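Local coordinates for protein RNA-dependent RNA polymerase (Farallon virus, PDB 6DX5) that is the OTU-like cysteine protease (deubiquitinase) domain of a large viral protein that probably acts as an RNA-directed RNA polymerase, at residues Tyr44-Thr49 with Leu136-Val141. Numbering follows the deposited sequence.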
ATOM      1  N   TYR A  44       4.774 -20.539  10.602  1.00 19.47           N
ATOM      2  CA  TYR A  44       6.087 -21.068  10.946  1.00 17.25           C
ATOM      3  C   TYR A  44       6.712 -20.284  12.095  1.00 22.41           C
ATOM      4  O   TYR A  44       7.251 -20.880  13.039  1.00 20.87           O
ATOM      5  CB  TYR A  44       7.012 -21.067   9.734  1.00 19.08           C
ATOM      6  CG  TYR A  44       8.365 -21.585  10.143  1.00 21.06           C
ATOM      7  CD1 TYR A  44       8.631 -22.954  10.187  1.00 25.20           C
ATOM      8  CD2 TYR A  44       9.373 -20.710  10.501  1.00 20.53           C
ATOM      9  CE1 TYR A  44       9.889 -23.443  10.580  1.00 25.51           C
ATOM     10  CE2 TYR A  44      10.643 -21.187  10.882  1.00 27.07           C
ATOM     11  CZ  TYR A  44      10.887 -22.542  10.920  1.00 30.17           C
ATOM     12  OH  TYR A  44      12.155 -22.977  11.277  1.00 32.45           O
ATOM     13  N   LEU A  45       6.641 -18.937  12.050  1.00 19.04           N
ATOM     14  CA  LEU A  45       7.254 -18.149  13.123  1.00 24.20           C
ATOM     15  C   LEU A  45       6.455 -18.253  14.404  1.00 30.12           C
ATOM     16  O   LEU A  45       7.027 -18.345  15.492  1.00 28.32           O
ATOM     17  CB  LEU A  45       7.353 -16.675  12.745  1.00 29.84           C
ATOM     18  CG  LEU A  45       8.230 -16.430  11.528  1.00 35.54           C
ATOM     19  CD1 LEU A  45       8.236 -14.955  11.117  1.00 29.54           C
ATOM     20  CD2 LEU A  45       9.629 -16.926  11.883  1.00 35.28           C
ATOM     21  N   PHE A  46       5.126 -18.228  14.293  1.00 22.20           N
ATOM     22  CA  PHE A  46       4.314 -18.054  15.470  1.00 21.38           C
ATOM     23  C   PHE A  46       4.071 -19.387  16.173  1.00 27.22           C
ATOM     24  O   PHE A  46       4.089 -19.440  17.409  1.00 26.83           O
ATOM     25  CB  PHE A  46       2.979 -17.400  15.078  1.00 26.43           C
ATOM     26  CG  PHE A  46       2.177 -16.870  16.281  1.00 26.17           C
ATOM     27  CD1 PHE A  46       2.624 -15.761  17.000  1.00 23.28           C
ATOM     28  CD2 PHE A  46       1.007 -17.490  16.676  1.00 28.72           C
ATOM     29  CE1 PHE A  46       1.915 -15.286  18.115  1.00 28.89           C
ATOM     30  CE2 PHE A  46       0.265 -17.001  17.768  1.00 31.38           C
ATOM     31  CZ  PHE A  46       0.723 -15.899  18.499  1.00 24.40           C
ATOM     32  N   PHE A  47       3.782 -20.457  15.409  1.00 29.19           N
ATOM     33  CA  PHE A  47       3.480 -21.784  15.968  1.00 25.19           C
ATOM     34  C   PHE A  47       4.572 -22.824  15.678  1.00 30.16           C
ATOM     35  O   PHE A  47       4.352 -24.019  15.928  1.00 29.30           O
ATOM     36  CB  PHE A  47       2.156 -22.338  15.404  1.00 23.48           C
ATOM     37  CG  PHE A  47       0.910 -21.536  15.764  1.00 34.66           C
ATOM     38  CD1 PHE A  47       0.510 -21.376  17.092  1.00 41.67           C
ATOM     39  CD2 PHE A  47       0.118 -20.977  14.767  1.00 34.15           C
ATOM     40  CE1 PHE A  47      -0.654 -20.648  17.429  1.00 38.60           C
ATOM     41  CE2 PHE A  47      -1.041 -20.254  15.096  1.00 37.81           C
ATOM     42  CZ  PHE A  47      -1.430 -20.100  16.436  1.00 34.84           C
ATOM     43  N   ASP A  48       5.692 -22.424  15.078  1.00 25.05           N
ATOM     44  CA  ASP A  48       6.806 -23.323  14.762  1.00 33.78           C
ATOM     45  C   ASP A  48       6.431 -24.413  13.779  1.00 31.40           C
ATOM     46  O   ASP A  48       7.123 -25.443  13.697  1.00 29.56           O
ATOM     47  CB  ASP A  48       7.391 -23.941  16.025  1.00 35.90           C
ATOM     48  CG  ASP A  48       7.768 -22.879  17.030  1.00 52.17           C
ATOM     49  OD1 ASP A  48       8.478 -21.891  16.656  1.00 53.17           O
ATOM     50  OD2 ASP A  48       7.287 -22.997  18.181  1.00 59.17           O
ATOM     51  N   THR A  49       5.353 -24.222  13.019  1.00 25.14           N
ATOM     52  CA  THR A  49       5.102 -25.144  11.918  1.00 26.66           C
ATOM     53  C   THR A  49       4.246 -24.462  10.866  1.00 31.07           C
ATOM     54  O   THR A  49       3.259 -23.805  11.197  1.00 27.36           O
ATOM     55  CB  THR A  49       4.420 -26.436  12.396  1.00 33.26           C
ATOM     56  OG1 THR A  49       4.129 -27.222  11.240  1.00 40.10           O
ATOM     57  CG2 THR A  49       3.090 -26.154  13.172  1.00 29.29           C
ATOM     58  N   LEU A 136      -3.788 -10.904  17.450  1.00 27.50           N
ATOM     59  CA  LEU A 136      -2.903 -11.596  18.395  1.00 27.79           C
ATOM     60  C   LEU A 136      -2.083 -10.632  19.231  1.00 28.00           C
ATOM     61  O   LEU A 136      -1.305 -11.086  20.058  1.00 26.08           O
ATOM     62  CB  LEU A 136      -1.954 -12.555  17.667  1.00 21.54           C
ATOM     63  CG  LEU A 136      -2.686 -13.561  16.797  1.00 24.55           C
ATOM     64  CD1 LEU A 136      -1.747 -14.219  15.782  1.00 19.81           C
ATOM     65  CD2 LEU A 136      -3.337 -14.605  17.722  1.00 22.16           C
ATOM     66  N   ASN A 137      -2.235  -9.314  19.036  1.00 23.28           N
ATOM     67  CA  ASN A 137      -1.435  -8.301  19.748  1.00 29.97           C
ATOM     68  C   ASN A 137       0.072  -8.481  19.517  1.00 28.11           C
ATOM     69  O   ASN A 137       0.856  -8.502  20.460  1.00 28.70           O
ATOM     70  CB  ASN A 137      -1.748  -8.313  21.255  1.00 31.16           C
ATOM     71  CG  ASN A 137      -1.151  -7.129  21.960  1.00 41.31           C
ATOM     72  OD1 ASN A 137      -0.911  -6.073  21.335  1.00 49.42           O
ATOM     73  ND2 ASN A 137      -0.907  -7.268  23.258  1.00 42.98           N
ATOM     74  N   VAL A 138       0.477  -8.657  18.256  1.00 30.02           N
ATOM     75  CA  VAL A 138       1.885  -8.828  17.911  1.00 29.69           C
ATOM     76  C   VAL A 138       2.219  -7.838  16.818  1.00 33.08           C
ATOM     77  O   VAL A 138       1.336  -7.190  16.246  1.00 27.55           O
ATOM     78  CB  VAL A 138       2.255 -10.246  17.433  1.00 23.43           C
ATOM     79  CG1 VAL A 138       2.026 -11.238  18.514  1.00 20.59           C
ATOM     80  CG2 VAL A 138       1.499 -10.637  16.121  1.00 19.10           C
ATOM     81  N   THR A 139       3.521  -7.731  16.541  1.00 23.97           N
ATOM     82  CA  THR A 139       4.036  -6.932  15.452  1.00 23.33           C
ATOM     83  C   THR A 139       4.496  -7.837  14.314  1.00 25.12           C
ATOM     84  O   THR A 139       5.266  -8.795  14.528  1.00 26.93           O
ATOM     85  CB  THR A 139       5.167  -6.055  15.964  1.00 26.00           C
ATOM     86  OG1 THR A 139       4.610  -5.200  16.964  1.00 29.57           O
ATOM     87  CG2 THR A 139       5.746  -5.187  14.843  1.00 24.20           C
ATOM     88  N   ILE A 140       4.043  -7.530  13.105  1.00 23.56           N
ATOM     89  CA  ILE A 140       4.475  -8.263  11.918  1.00 22.62           C
ATOM     90  C   ILE A 140       5.188  -7.273  11.013  1.00 26.55           C
ATOM     91  O   ILE A 140       4.651  -6.185  10.739  1.00 27.33           O
ATOM     92  CB  ILE A 140       3.290  -8.933  11.194  1.00 19.73           C
ATOM     93  CG1 ILE A 140       2.635  -9.891  12.125  1.00 22.32           C
ATOM     94  CG2 ILE A 140       3.765  -9.744   9.931  1.00 20.88           C
ATOM     95  CD1 ILE A 140       1.251 -10.416  11.614  1.00 19.89           C
ATOM     96  N   VAL A 141       6.394  -7.640  10.564  1.00 20.54           N
ATOM     97  CA  VAL A 141       7.181  -6.814   9.663  1.00 22.81           C
ATOM     98  C   VAL A 141       7.231  -7.501   8.312  1.00 24.91           C
ATOM     99  O   VAL A 141       7.542  -8.686   8.241  1.00 21.82           O
ATOM    100  CB  VAL A 141       8.596  -6.596  10.212  1.00 27.94           C
ATOM    101  CG1 VAL A 141       9.338  -5.695   9.326  1.00 20.85           C
ATOM    102  CG2 VAL A 141       8.515  -6.041  11.651  1.00 25.48           C
TER
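Phe46 reaches from the last turn of helix 37-47 across to Leu136 and Val138, which flank the turn leading from helix 126-136 into strand 140-145 of the viral OTU protease fold. The contact therefore joins the C-terminal end of one helix to the helix-to-strand connection that feeds the mixed sheet, with the two backbones well apart: the closest CA atoms, those of Phe46 and Val138, are 9.8 Å from each other, and side chains alone span the gap. With CG anti to the backbone N (chi1 -166°), the phenyl ring of Phe46 extends off its helix toward the turn. One methyl of Leu136, CD1, sits over a face of that ring in a CH-pi contact, 4.2 Å from the centroid and 20° off the normal, displaced toward the CE2 and CZ side. Val138 CG1 comes in obliquely at the CE1 side of the rim, on the same side of the ring plane as the leucine methyl.

Between these two residues Asn137, with positive phi, is the C-prime residue of the Schellman motif that ends the helix: the backbone N-H groups of Asn137 and Val138 are hydrogen-bonded back to carbonyls of the last helical turn. This turn presents Leu136 and Val138 to the same aromatic ring. Phe42, one turn earlier in helix 37-47, and Phe166, edge-to-face with Phe46, extend the apolar cluster. On the Val138 side, the closest approach is CG1 to Phe46 CE1, at 4.1 Å.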